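Local coordinates for protein particle-associated lyase (Acinetobacter bacteriophage AP22, PDB 4Y9V) that binds the capsular saccharide of Acinetobacter baumannii and, as a trimeric phage tailspike lyase, probably degrades that polysaccharide, at residues S144-G149 with V175-V180; S137-D142 with G182-F187; N542-K547 with V598-L603; M522-V527 with Y548-A553; Y345-T350 with Y362-I367. One frame throughout, in Å; residues are numbered along the deposited sequence.

Contact 1: residues S144-G149 with V175-V180; sequences SQIQKG and VEVASV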
# COMPACT_ATOMS: atom_id res chain seq x y z
N SER A 144 -34.64 -22.61 -13.06
CA SER A 144 -34.83 -22.82 -14.48
C SER A 144 -34.38 -21.67 -15.35
O SER A 144 -34.15 -21.85 -16.56
CB SER A 144 -36.29 -23.12 -14.75
OG SER A 144 -37.16 -22.04 -14.51
N GLN A 145 -34.22 -20.47 -14.79
CA GLN A 145 -33.78 -19.30 -15.54
C GLN A 145 -32.35 -18.92 -15.21
O GLN A 145 -31.91 -17.82 -15.58
CB GLN A 145 -34.74 -18.15 -15.34
CG GLN A 145 -36.24 -18.53 -15.53
CD GLN A 145 -36.57 -19.07 -16.87
OE1 GLN A 145 -36.18 -18.42 -17.89
NE2 GLN A 145 -37.26 -20.21 -16.93
N ILE A 146 -31.58 -19.79 -14.60
CA ILE A 146 -30.21 -19.52 -14.15
C ILE A 146 -29.22 -20.33 -14.95
O ILE A 146 -29.37 -21.53 -15.11
CB ILE A 146 -30.05 -19.79 -12.64
CG1 ILE A 146 -31.05 -19.02 -11.84
CG2 ILE A 146 -28.60 -19.42 -12.22
CD1 ILE A 146 -31.02 -19.30 -10.34
N GLN A 147 -28.18 -19.65 -15.41
CA GLN A 147 -27.08 -20.41 -15.99
C GLN A 147 -25.75 -19.82 -15.55
O GLN A 147 -25.62 -18.71 -15.07
CB GLN A 147 -27.15 -20.49 -17.51
CG GLN A 147 -26.94 -19.13 -18.12
CD GLN A 147 -27.08 -19.16 -19.65
OE1 GLN A 147 -26.13 -19.23 -20.43
NE2 GLN A 147 -28.31 -19.07 -20.13
N LYS A 148 -24.77 -20.67 -15.72
CA LYS A 148 -23.40 -20.28 -15.48
C LYS A 148 -23.04 -18.94 -16.06
O LYS A 148 -23.35 -18.65 -17.21
CB LYS A 148 -22.66 -21.52 -16.06
CG LYS A 148 -21.22 -21.34 -15.76
CD LYS A 148 -20.39 -22.40 -16.53
CE LYS A 148 -20.72 -23.76 -16.02
NZ LYS A 148 -19.65 -24.72 -16.46
N GLY A 149 -22.40 -18.03 -15.32
CA GLY A 149 -22.01 -16.71 -15.73
C GLY A 149 -23.03 -15.63 -15.43
O GLY A 149 -22.69 -14.44 -15.57
N VAL A 175 -23.64 -11.75 -7.02
CA VAL A 175 -22.87 -12.95 -7.23
C VAL A 175 -22.85 -13.28 -8.73
O VAL A 175 -23.77 -12.92 -9.46
CB VAL A 175 -23.36 -14.16 -6.41
CG1 VAL A 175 -23.36 -13.84 -4.91
CG2 VAL A 175 -24.73 -14.63 -6.87
N GLU A 176 -21.81 -14.00 -9.13
CA GLU A 176 -21.75 -14.63 -10.45
C GLU A 176 -21.82 -16.14 -10.29
O GLU A 176 -21.14 -16.74 -9.47
CB GLU A 176 -20.48 -14.24 -11.20
CG GLU A 176 -20.42 -14.89 -12.57
CD GLU A 176 -19.27 -14.39 -13.41
OE1 GLU A 176 -19.42 -13.28 -13.92
OE2 GLU A 176 -18.29 -15.10 -13.54
N VAL A 177 -22.70 -16.75 -11.10
CA VAL A 177 -22.94 -18.18 -11.02
C VAL A 177 -21.78 -18.97 -11.60
O VAL A 177 -21.36 -18.75 -12.74
CB VAL A 177 -24.25 -18.52 -11.75
CG1 VAL A 177 -24.49 -20.02 -11.75
CG2 VAL A 177 -25.40 -17.79 -11.11
N ALA A 178 -21.29 -19.94 -10.82
CA ALA A 178 -20.28 -20.90 -11.23
C ALA A 178 -20.89 -22.17 -11.81
O ALA A 178 -20.35 -22.75 -12.76
CB ALA A 178 -19.36 -21.22 -10.07
N SER A 179 -21.98 -22.68 -11.24
CA SER A 179 -22.63 -23.88 -11.75
C SER A 179 -24.03 -23.95 -11.17
O SER A 179 -24.32 -23.37 -10.13
CB SER A 179 -21.84 -25.13 -11.47
OG SER A 179 -21.80 -25.38 -10.06
N VAL A 180 -24.88 -24.71 -11.88
CA VAL A 180 -26.23 -25.01 -11.43
C VAL A 180 -26.42 -26.54 -11.47
O VAL A 180 -26.13 -27.13 -12.51
CB VAL A 180 -27.27 -24.34 -12.31
CG1 VAL A 180 -28.70 -24.61 -11.82
CG2 VAL A 180 -27.06 -22.85 -12.38
O HOH W 1 -18.08 -23.01 -14.33
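I146 turns CG2 opposite its own backbone N (chi1 -54° for CG1), and V177 and V180 each set CG2 opposite their carbonyl carbons, so that the three methyls converge. I146 CG2 lies 3.8 Å from V177 CG2 and equally close to V180 CG2, its side chain crossing both valines at about a right angle. K148 runs its chain past the carbonyl of A178, with CG 3.4 Å from A178 O, before bending about CG-CD. In the conformer described, NZ makes a weak bond to a water, whose oxygen lies 2.8 Å from A178 O and donates to it; a bond to N270 O of the second subunit is also weak. One direct hydrogen bond joins the backbones: G149 N gives a nearly straight bond (169°) to V177 O at 2.9 Å. G149 has a positive phi of 92°, a conformation in which a side chain would press on the preceding carbonyl. E176 sends OE2 to N296 of the second subunit. The loop 144-149, leading into strand 151-156 of the Ig-like domain, lies against strand 172-181 where A178 and S179 both face K186 in a classic beta bulge; I146 and V177 also touch V185 on strand 184-187.

Contact 2: residues S137-D142 with G182-F187; sequences SFDVAD and GNTVKF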
# COMPACT_ATOMS: atom_id res chain seq x y z
N SER A 137 -22.49 -21.51 -2.08
CA SER A 137 -23.63 -22.02 -2.83
C SER A 137 -24.88 -21.73 -2.01
O SER A 137 -24.85 -21.49 -0.82
CB SER A 137 -23.54 -23.52 -3.10
OG SER A 137 -23.50 -24.22 -1.84
N PHE A 138 -26.02 -21.83 -2.73
CA PHE A 138 -27.32 -21.71 -2.08
C PHE A 138 -28.33 -22.42 -2.99
O PHE A 138 -28.17 -22.46 -4.22
CB PHE A 138 -27.73 -20.27 -1.82
CG PHE A 138 -27.74 -19.36 -3.02
CD1 PHE A 138 -26.60 -18.66 -3.38
CD2 PHE A 138 -28.89 -19.16 -3.79
CE1 PHE A 138 -26.58 -17.80 -4.44
CE2 PHE A 138 -28.86 -18.31 -4.88
CZ PHE A 138 -27.71 -17.62 -5.23
N ASP A 139 -29.39 -22.91 -2.37
CA ASP A 139 -30.50 -23.45 -3.12
C ASP A 139 -31.51 -22.32 -3.37
O ASP A 139 -31.64 -21.39 -2.59
CB ASP A 139 -31.20 -24.56 -2.32
CG ASP A 139 -30.34 -25.76 -2.11
OD1 ASP A 139 -29.29 -25.94 -2.82
OD2 ASP A 139 -30.65 -26.54 -1.16
N VAL A 140 -32.25 -22.48 -4.47
CA VAL A 140 -33.33 -21.58 -4.84
C VAL A 140 -34.61 -22.38 -5.00
O VAL A 140 -34.60 -23.59 -5.19
CB VAL A 140 -33.02 -20.78 -6.12
CG1 VAL A 140 -31.83 -19.84 -5.87
CG2 VAL A 140 -32.76 -21.70 -7.28
N ALA A 141 -35.73 -21.66 -5.03
CA ALA A 141 -37.01 -22.29 -5.31
C ALA A 141 -37.12 -22.69 -6.80
O ALA A 141 -37.86 -23.65 -7.09
CB ALA A 141 -38.14 -21.41 -4.89
N ASP A 142 -36.45 -22.01 -7.70
CA ASP A 142 -36.56 -22.26 -9.14
C ASP A 142 -35.26 -21.79 -9.80
O ASP A 142 -34.99 -20.61 -9.81
CB ASP A 142 -37.74 -21.52 -9.74
CG ASP A 142 -37.89 -21.69 -11.24
OD1 ASP A 142 -37.24 -22.59 -11.81
OD2 ASP A 142 -38.71 -20.91 -11.82
N GLY A 182 -29.60 -29.00 -10.43
CA GLY A 182 -30.94 -28.97 -9.91
C GLY A 182 -31.28 -27.55 -9.45
O GLY A 182 -31.09 -26.60 -10.22
N ASN A 183 -31.68 -27.38 -8.22
CA ASN A 183 -31.97 -26.07 -7.65
C ASN A 183 -30.81 -25.54 -6.81
O ASN A 183 -31.00 -24.54 -6.09
CB ASN A 183 -33.26 -26.11 -6.82
CG ASN A 183 -34.51 -26.01 -7.76
OD1 ASN A 183 -34.52 -25.44 -8.90
ND2 ASN A 183 -35.62 -26.44 -7.27
N THR A 184 -29.63 -26.10 -6.94
CA THR A 184 -28.46 -25.64 -6.20
C THR A 184 -27.58 -24.76 -7.11
O THR A 184 -27.11 -25.21 -8.17
CB THR A 184 -27.64 -26.82 -5.68
OG1 THR A 184 -28.47 -27.58 -4.76
CG2 THR A 184 -26.41 -26.32 -4.90
N VAL A 185 -27.37 -23.54 -6.67
CA VAL A 185 -26.56 -22.54 -7.37
C VAL A 185 -25.23 -22.41 -6.66
O VAL A 185 -25.20 -21.98 -5.49
CB VAL A 185 -27.30 -21.21 -7.39
CG1 VAL A 185 -26.46 -20.14 -8.11
CG2 VAL A 185 -28.67 -21.36 -8.05
N LYS A 186 -24.13 -22.80 -7.30
CA LYS A 186 -22.80 -22.53 -6.76
C LYS A 186 -22.34 -21.22 -7.36
O LYS A 186 -22.52 -21.01 -8.59
CB LYS A 186 -21.85 -23.67 -7.11
CG LYS A 186 -20.51 -23.58 -6.42
CD LYS A 186 -19.63 -24.80 -6.64
CE LYS A 186 -18.37 -24.77 -5.80
NZ LYS A 186 -17.51 -25.95 -6.00
N PHE A 187 -21.80 -20.33 -6.55
CA PHE A 187 -21.36 -19.02 -7.02
C PHE A 187 -19.88 -18.84 -6.70
O PHE A 187 -19.32 -19.50 -5.83
CB PHE A 187 -22.23 -17.88 -6.46
CG PHE A 187 -22.17 -17.71 -4.95
CD1 PHE A 187 -23.03 -18.39 -4.11
CD2 PHE A 187 -21.24 -16.85 -4.38
CE1 PHE A 187 -22.98 -18.20 -2.74
CE2 PHE A 187 -21.18 -16.66 -3.04
CZ PHE A 187 -22.04 -17.34 -2.22
O HOH W 2 -38.00 -25.91 -8.88
O HOH W 3 -36.01 -25.30 -11.37
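Strands 137-139 and 184-187 run antiparallel at 160°, with F138 and V185 as the hydrogen-bonded pair: F138 N reaches V185 O at 2.9 Å and V185 N reaches F138 O at 2.8 Å. Beyond the strand, V140 N continues the ladder to N183 O. On the buried face, F138 takes a chi1 of 55°, CG lying between its backbone N and carbonyl carbon, which lays the ring alongside V185. V185 CB sits over one ring face, 4.3 Å from the centroid, as a CH-pi contact offset toward the rim. F187 comes to the ring edge, F138 CE1 to F187 CD1 being 3.6 Å, with the two planes inclined at 45°. V140 CG1 extends this apolar row to V185 CG2. The pairing belongs to the beta-rich Ig-like domain of the tailspike, in which strand 184-187 is flanked by 137-139 and 172-181; F138 also packs on L126 and I130. The other face, carrying S137, D139, T184 and K186, is polar. T184 OG1 donates to D139 OD1 at 2.7 Å, arriving from above the carboxylate plane, while K186 forms a salt bridge with E328 of the second subunit. Where the strands end, N183 binds A143 N through OD1, and two waters extend its reach: one links ND2 to A141 O, the other OD1 to D142 OD1, which S144 OG also bonds.

Contact 3: residues N542-K547 with V598-L603; sequences NVINLK and VRPAIL. Unlike the reference sequence in segment 598-603: I602 (reference Val). With SO4 (sulfate ion), chain L.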
# COMPACT_ATOMS: atom_id res chain seq x y z
N ASN A 542 12.84 10.22 45.12
CA ASN A 542 11.66 11.02 45.10
C ASN A 542 10.63 10.36 44.17
O ASN A 542 10.98 9.67 43.21
CB ASN A 542 11.91 12.44 44.60
CG ASN A 542 12.80 13.29 45.48
OD1 ASN A 542 13.17 12.95 46.62
ND2 ASN A 542 13.16 14.38 44.93
N VAL A 543 9.35 10.60 44.43
CA VAL A 543 8.31 10.05 43.56
C VAL A 543 8.55 10.50 42.13
O VAL A 543 8.93 11.66 41.85
CB VAL A 543 6.92 10.42 44.09
CG1 VAL A 543 6.61 11.90 43.97
CG2 VAL A 543 5.84 9.63 43.36
N ILE A 544 8.33 9.58 41.22
CA ILE A 544 8.48 9.78 39.79
C ILE A 544 7.11 9.90 39.16
O ILE A 544 6.27 8.99 39.28
CB ILE A 544 9.27 8.63 39.19
CG1 ILE A 544 10.64 8.50 39.86
CG2 ILE A 544 9.39 8.78 37.69
CD1 ILE A 544 11.42 7.35 39.37
N ASN A 545 6.85 11.03 38.50
CA ASN A 545 5.63 11.27 37.77
C ASN A 545 5.80 10.82 36.33
O ASN A 545 6.67 11.28 35.61
CB ASN A 545 5.33 12.76 37.78
CG ASN A 545 4.97 13.19 39.20
OD1 ASN A 545 3.95 12.74 39.77
ND2 ASN A 545 5.81 13.97 39.82
N LEU A 546 4.98 9.86 35.92
CA LEU A 546 5.12 9.24 34.62
C LEU A 546 4.57 10.15 33.51
O LEU A 546 3.49 10.71 33.63
CB LEU A 546 4.35 7.92 34.60
CG LEU A 546 4.80 6.89 35.65
CD1 LEU A 546 3.86 5.70 35.61
CD2 LEU A 546 6.27 6.53 35.48
N LYS A 547 5.32 10.22 32.39
CA LYS A 547 4.83 11.01 31.27
C LYS A 547 3.52 10.49 30.71
O LYS A 547 2.59 11.28 30.39
CB LYS A 547 5.88 11.01 30.18
CG LYS A 547 5.36 11.69 28.91
CD LYS A 547 6.48 11.90 27.91
CE LYS A 547 6.02 12.48 26.60
NZ LYS A 547 7.12 12.58 25.63
N VAL A 598 5.52 6.13 40.25
CA VAL A 598 6.27 5.04 40.88
C VAL A 598 7.26 5.65 41.87
O VAL A 598 7.52 6.87 41.81
CB VAL A 598 6.98 4.13 39.87
CG1 VAL A 598 5.96 3.49 38.91
CG2 VAL A 598 8.05 4.85 39.08
N ARG A 599 7.86 4.85 42.72
CA ARG A 599 8.82 5.38 43.69
C ARG A 599 9.79 4.31 44.10
O ARG A 599 9.67 3.67 45.17
CB ARG A 599 8.12 6.01 44.91
CG ARG A 599 9.12 6.83 45.73
CD ARG A 599 8.46 7.44 46.99
NE ARG A 599 9.42 8.32 47.62
CZ ARG A 599 9.17 9.01 48.73
NH1 ARG A 599 8.06 8.85 49.38
NH2 ARG A 599 10.09 9.84 49.17
N PRO A 600 10.83 4.07 43.29
CA PRO A 600 11.84 3.07 43.65
C PRO A 600 12.54 3.43 44.97
O PRO A 600 12.74 4.59 45.28
CB PRO A 600 12.83 3.19 42.48
CG PRO A 600 12.14 3.88 41.43
CD PRO A 600 11.12 4.73 42.01
N ALA A 601 12.91 2.37 45.69
CA ALA A 601 13.61 2.54 46.97
C ALA A 601 14.45 1.31 47.25
O ALA A 601 14.24 0.25 46.67
CB ALA A 601 12.59 2.78 48.09
N ILE A 602 15.35 1.47 48.22
CA ILE A 602 16.04 0.38 48.86
C ILE A 602 15.59 0.29 50.31
O ILE A 602 15.51 1.30 51.01
CB ILE A 602 17.60 0.68 48.89
CG1 ILE A 602 18.15 0.65 47.50
CG2 ILE A 602 18.32 -0.28 49.82
CD1 ILE A 602 17.66 -0.59 46.89
N LEU A 603 15.35 -0.94 50.75
CA LEU A 603 15.18 -1.27 52.17
C LEU A 603 16.49 -1.92 52.64
O LEU A 603 16.95 -2.90 52.05
CB LEU A 603 14.01 -2.19 52.41
CG LEU A 603 12.64 -1.64 52.00
CD1 LEU A 603 11.56 -2.66 52.20
CD2 LEU A 603 12.29 -0.39 52.75
S SO4 L . 12.37 10.76 52.00
O1 SO4 L . 12.86 11.23 53.33
O2 SO4 L . 12.74 9.33 51.80
O3 SO4 L . 13.04 11.58 50.93
O4 SO4 L . 10.87 10.96 51.92
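I544 and V598 are joined by two backbone hydrogen bonds, forming an antiparallel hydrogen-bonded pair: I544 N to V598 O spans 2.9 Å and is almost straight at 170°, and V598 N to I544 O spans 3.1 Å. Apolar contacts gather on the face carrying these two residues. V598 CG2 rests 4.0 Å from I544 CB, and L546 CD2 approaches the same methyl more loosely. I544 holds CG1 opposite its carbonyl carbon and extends on to CD1 (chi2 176°), which meets P600 CD at 3.7 Å, the side chains crossing at about a right angle. The pair joins outer strand 538-545 to central strand 597-604 of a three-stranded antiparallel sheet within the chain's C-terminal Ig-like domain; W618 of strand 613-623 packs against I544 and L546. Polar contacts centre on R599, whose chain stretches from CG to NE past the backbone of V543, with R599 CG 4.0 Å from V543 CA. NE is taken by A541 O, which helps fix the guanidinium. NH1 bonds S568 of the second subunit, and NH2 bonds a sulfate ion, probably from the crystallisation liquor, with R599 NH2 to sulfate O4 at 3.1 Å. R540 NH2 also holds this sulfate.

Contact 4: residues M522-V527 with Y548-A553; sequences MLQQGV and YKYSKA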
# COMPACT_ATOMS: atom_id res chain seq x y z
N MET A 522 1.53 0.86 27.13
CA MET A 522 2.94 1.03 26.78
C MET A 522 3.84 1.04 28.01
O MET A 522 3.61 1.76 28.98
CB MET A 522 3.12 2.34 25.99
CG MET A 522 4.53 2.48 25.44
SD MET A 522 4.70 3.81 24.23
CE MET A 522 4.45 5.25 25.28
N LEU A 523 4.92 0.27 27.90
CA LEU A 523 5.93 0.25 28.94
C LEU A 523 6.67 1.58 28.98
O LEU A 523 6.84 2.29 28.00
CB LEU A 523 6.91 -0.93 28.81
CG LEU A 523 6.48 -2.36 29.34
CD1 LEU A 523 6.66 -2.71 30.83
CD2 LEU A 523 5.02 -2.69 28.93
N GLN A 524 7.11 1.92 30.19
CA GLN A 524 7.99 3.06 30.47
C GLN A 524 9.13 2.54 31.35
O GLN A 524 9.00 1.50 32.00
CB GLN A 524 7.26 4.21 31.13
CG GLN A 524 6.21 4.84 30.19
CD GLN A 524 5.32 5.81 30.88
OE1 GLN A 524 5.61 7.03 30.94
NE2 GLN A 524 4.21 5.33 31.41
N GLN A 525 10.24 3.25 31.39
CA GLN A 525 11.34 2.83 32.26
C GLN A 525 12.27 4.00 32.43
O GLN A 525 12.29 4.95 31.63
CB GLN A 525 12.11 1.64 31.68
CG GLN A 525 12.63 1.89 30.25
CD GLN A 525 13.48 0.73 29.82
OE1 GLN A 525 14.69 0.85 29.86
NE2 GLN A 525 12.91 -0.37 29.38
N GLY A 526 13.12 3.90 33.46
CA GLY A 526 14.07 4.96 33.74
C GLY A 526 15.04 4.57 34.83
O GLY A 526 15.06 3.46 35.35
N VAL A 527 15.88 5.57 35.15
CA VAL A 527 16.93 5.47 36.14
C VAL A 527 16.85 6.71 37.04
O VAL A 527 16.52 7.80 36.57
CB VAL A 527 18.33 5.36 35.50
CG1 VAL A 527 18.66 6.53 34.58
CG2 VAL A 527 19.42 5.15 36.56
N TYR A 548 3.45 9.18 30.51
CA TYR A 548 2.24 8.54 30.03
C TYR A 548 1.54 7.92 31.22
O TYR A 548 2.14 7.16 31.99
CB TYR A 548 2.55 7.47 28.96
CG TYR A 548 3.32 8.01 27.77
CD1 TYR A 548 2.70 8.54 26.65
CD2 TYR A 548 4.72 7.96 27.76
CE1 TYR A 548 3.42 9.00 25.57
CE2 TYR A 548 5.45 8.43 26.68
CZ TYR A 548 4.81 8.96 25.58
OH TYR A 548 5.50 9.43 24.48
N LYS A 549 0.26 8.24 31.42
CA LYS A 549 -0.45 7.73 32.58
C LYS A 549 -1.29 6.51 32.18
O LYS A 549 -1.82 6.42 31.10
CB LYS A 549 -1.34 8.84 33.13
CG LYS A 549 -0.53 10.06 33.51
CD LYS A 549 -1.36 11.22 33.98
CE LYS A 549 -2.12 11.68 32.76
NZ LYS A 549 -2.63 13.07 32.97
N TYR A 550 -1.34 5.58 33.12
CA TYR A 550 -2.11 4.35 32.92
C TYR A 550 -3.57 4.54 33.38
O TYR A 550 -3.90 5.43 34.14
CB TYR A 550 -1.43 3.21 33.70
CG TYR A 550 -0.03 2.92 33.18
CD1 TYR A 550 0.13 2.16 32.05
CD2 TYR A 550 1.10 3.44 33.78
CE1 TYR A 550 1.39 1.89 31.51
CE2 TYR A 550 2.36 3.19 33.27
CZ TYR A 550 2.48 2.43 32.12
OH TYR A 550 3.78 2.24 31.63
N SER A 551 -4.42 3.59 32.97
CA SER A 551 -5.79 3.61 33.45
C SER A 551 -5.90 3.17 34.90
O SER A 551 -6.91 3.45 35.55
CB SER A 551 -6.71 2.73 32.61
OG SER A 551 -6.27 1.37 32.71
N LYS A 552 -4.91 2.43 35.39
CA LYS A 552 -4.92 1.81 36.70
C LYS A 552 -3.44 1.65 37.09
O LYS A 552 -2.54 1.78 36.28
CB LYS A 552 -5.67 0.53 36.74
CG LYS A 552 -5.02 -0.49 35.81
CD LYS A 552 -5.99 -1.61 36.08
CE LYS A 552 -5.63 -2.73 35.27
NZ LYS A 552 -6.73 -3.79 35.37
N ALA A 553 -3.18 1.36 38.37
CA ALA A 553 -1.80 1.19 38.81
C ALA A 553 -1.11 0.15 37.93
O ALA A 553 -1.62 -0.98 37.80
CB ALA A 553 -1.79 0.78 40.27
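The Y548 ring has the M522 methyl over one face and the Q524 amide at its edge. M522 CE stands 3.5 Å from the ring centroid and only 8° off the normal, a CH-pi contact over the centre; SD, farther up the same axis, makes this a distant Met-aromatic arrangement. The bend at chi3 (68°) turns the methyl toward the ring. Here strand 518-531 meets the loop between strands 538-545 and 555-561 in the C-terminal Ig-like domain, a buried contact carried by side chains. The Q524 amide stands at 77° to the Y548 ring, with OE1 3.4 Å from Y548 CD2, and uses both its ends on the backbone of that tyrosine. OE1 accepts from Y548 N at 3.1 Å, the donor lying above its carbonyl plane, and NE2 donates to Y548 O at 2.8 Å. A second bond from NE2 runs in the amide plane to Y550 OH, 3.1 Å away, using its other hydrogen. These three bonds should fix the rotation of the amide and satisfy its buried polar atoms. The hydroxyl of Y548 binds N496 N and the C-terminal carboxylate of I625 of the third subunit, while R520 of that subunit packs on both M522 and Y548, placing the contact at the trimer interface. Y550 OH also bonds S620 on the adjoining strand 613-623. Approaching in the carbonyl plane, Y550 OH donates to M522 O at 2.7 Å.

Contact 5: residues Y345-T350 with Y362-I367; sequences YDHCTT and YSNCDI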
# COMPACT_ATOMS: atom_id res chain seq x y z
N TYR A 345 -9.83 3.90 1.24
CA TYR A 345 -9.14 5.02 0.61
C TYR A 345 -7.66 4.91 0.99
O TYR A 345 -7.33 4.88 2.18
CB TYR A 345 -9.67 6.37 1.05
CG TYR A 345 -11.07 6.73 0.61
CD1 TYR A 345 -11.30 7.41 -0.58
CD2 TYR A 345 -12.18 6.40 1.38
CE1 TYR A 345 -12.59 7.75 -0.97
CE2 TYR A 345 -13.46 6.74 1.01
CZ TYR A 345 -13.67 7.42 -0.18
OH TYR A 345 -14.92 7.83 -0.60
N ASP A 346 -6.79 4.85 -0.02
CA ASP A 346 -5.34 4.66 0.18
C ASP A 346 -4.60 5.74 -0.57
O ASP A 346 -4.87 6.01 -1.74
CB ASP A 346 -4.94 3.28 -0.35
CG ASP A 346 -3.49 2.91 -0.05
OD1 ASP A 346 -2.98 3.21 1.02
OD2 ASP A 346 -2.89 2.18 -0.86
N HIS A 347 -3.65 6.42 0.10
CA HIS A 347 -2.85 7.45 -0.58
C HIS A 347 -3.75 8.53 -1.16
O HIS A 347 -3.50 9.07 -2.24
CB HIS A 347 -1.88 6.84 -1.62
CG HIS A 347 -0.65 6.25 -0.96
ND1 HIS A 347 -0.31 4.96 -0.71
CD2 HIS A 347 0.37 6.99 -0.46
CE1 HIS A 347 0.91 4.94 -0.10
NE2 HIS A 347 1.30 6.16 0.07
N CYS A 348 -4.79 8.90 -0.42
CA CYS A 348 -5.72 9.97 -0.79
C CYS A 348 -5.55 11.15 0.16
O CYS A 348 -4.99 11.03 1.25
CB CYS A 348 -7.16 9.49 -0.74
SG CYS A 348 -7.58 8.20 -1.94
N THR A 349 -6.07 12.29 -0.27
CA THR A 349 -6.15 13.49 0.55
C THR A 349 -7.62 13.87 0.68
O THR A 349 -8.35 13.85 -0.32
CB THR A 349 -5.35 14.63 -0.09
OG1 THR A 349 -3.96 14.24 -0.07
CG2 THR A 349 -5.49 15.93 0.69
N THR A 350 -8.03 14.24 1.90
CA THR A 350 -9.41 14.65 2.15
C THR A 350 -9.41 15.64 3.30
O THR A 350 -8.59 15.56 4.22
CB THR A 350 -10.30 13.43 2.46
OG1 THR A 350 -11.63 13.89 2.74
CG2 THR A 350 -9.78 12.55 3.56
N TYR A 362 -8.85 3.78 6.03
CA TYR A 362 -8.09 4.89 5.43
C TYR A 362 -6.62 4.59 5.70
O TYR A 362 -6.25 4.43 6.88
CB TYR A 362 -8.44 6.28 5.99
CG TYR A 362 -9.82 6.77 5.60
CD1 TYR A 362 -10.96 6.36 6.27
CD2 TYR A 362 -9.97 7.65 4.54
CE1 TYR A 362 -12.21 6.82 5.90
CE2 TYR A 362 -11.22 8.12 4.16
CZ TYR A 362 -12.36 7.68 4.84
OH TYR A 362 -13.55 8.17 4.42
N SER A 363 -5.81 4.50 4.66
CA SER A 363 -4.38 4.21 4.81
C SER A 363 -3.56 5.19 4.00
O SER A 363 -3.93 5.55 2.89
CB SER A 363 -4.07 2.77 4.39
OG SER A 363 -4.54 2.49 3.08
N ASN A 364 -2.43 5.60 4.57
CA ASN A 364 -1.49 6.46 3.84
C ASN A 364 -2.16 7.74 3.33
O ASN A 364 -1.72 8.27 2.30
CB ASN A 364 -0.83 5.70 2.69
CG ASN A 364 -0.13 4.46 3.21
OD1 ASN A 364 0.74 4.54 4.06
ND2 ASN A 364 -0.58 3.31 2.70
N CYS A 365 -3.16 8.22 4.03
CA CYS A 365 -3.90 9.40 3.60
C CYS A 365 -3.46 10.65 4.37
O CYS A 365 -3.04 10.55 5.52
CB CYS A 365 -5.41 9.24 3.85
SG CYS A 365 -6.23 8.03 2.76
N ASP A 366 -3.65 11.79 3.72
CA ASP A 366 -3.54 13.10 4.34
C ASP A 366 -4.97 13.52 4.70
O ASP A 366 -5.79 13.69 3.78
CB ASP A 366 -2.94 14.13 3.38
CG ASP A 366 -1.45 14.03 3.20
OD1 ASP A 366 -0.93 14.78 2.36
OD2 ASP A 366 -0.84 13.24 3.95
N ILE A 367 -5.25 13.65 5.99
CA ILE A 367 -6.60 13.91 6.46
C ILE A 367 -6.59 15.21 7.27
O ILE A 367 -5.98 15.29 8.33
CB ILE A 367 -7.18 12.76 7.30
CG1 ILE A 367 -7.07 11.42 6.56
CG2 ILE A 367 -8.62 13.09 7.68
CD1 ILE A 367 -7.49 10.23 7.36
O HOH W 4 -1.57 10.80 1.05
O HOH W 5 -2.18 16.20 0.25
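Two successive rungs of the parallel beta-helix in the pectin lyase-like body stack here, Y345 over Y362, D346 over S363, T349 over D366 and T350 over I367. Parallel-type backbone hydrogen bonds join the strands, among them S363 N to Y345 O at 2.9 Å and T350 N to D366 O at 3.0 Å. Between the strand pairs both segments turn through positive phi at H347 and N364, making matching corners in these two rungs. N364 CB sits over the centre of the H347 ring, 3.3 Å from its centroid, with the amide 17° from the ring plane; Y319 of the third subunit also meets this ring. Y345 and Y362 point the same way with near-parallel planes but are slid apart, Y345 CD2 lying 3.4 Å from Y362 CE2. Their hydroxyls bind D335 O and T354 O. On the opposite face of the strands, D346 swings CG away from its backbone N (chi1 -173°), bringing OD1 to two donors. N364 ND2 lies 2.9 Å from D346 OD1, on that oxygen's syn lone pair, while S363 OG, 2.7 Å from D346 OD1, comes from above the carboxylate plane. In the conformer described, D366 makes a salt bridge with R342 of the third subunit. With two bonds on OD1 and Y319 OH of the same chain on OD2, the buried D346 carboxylate is well satisfied, which would probably favour its charged form.

Along the chain contact 1 falls within the span of contact 2; contact 5 follows, then contacts 4 and 3, whose segments alternate. Contacts 1 and 2, centres about 9 Å apart, touch through neighbouring strands 172-181 (contact 1) and 184-187 (contact 2) of the first Ig-like domain. Contacts 3 and 4, centres about 12 Å apart, meet in the C-terminal Ig-like domain, where Q524 touches L546 and K547. Contact 5 lies in the beta-helix, its centre about 38 Å from that of contact 1 and about 32 Å from that of contact 4. The centres of contacts 1 and 3 lie about 71 Å apart, on opposite sides of the chain's centre, consistent with an elongated spike; every contact touches another subunit.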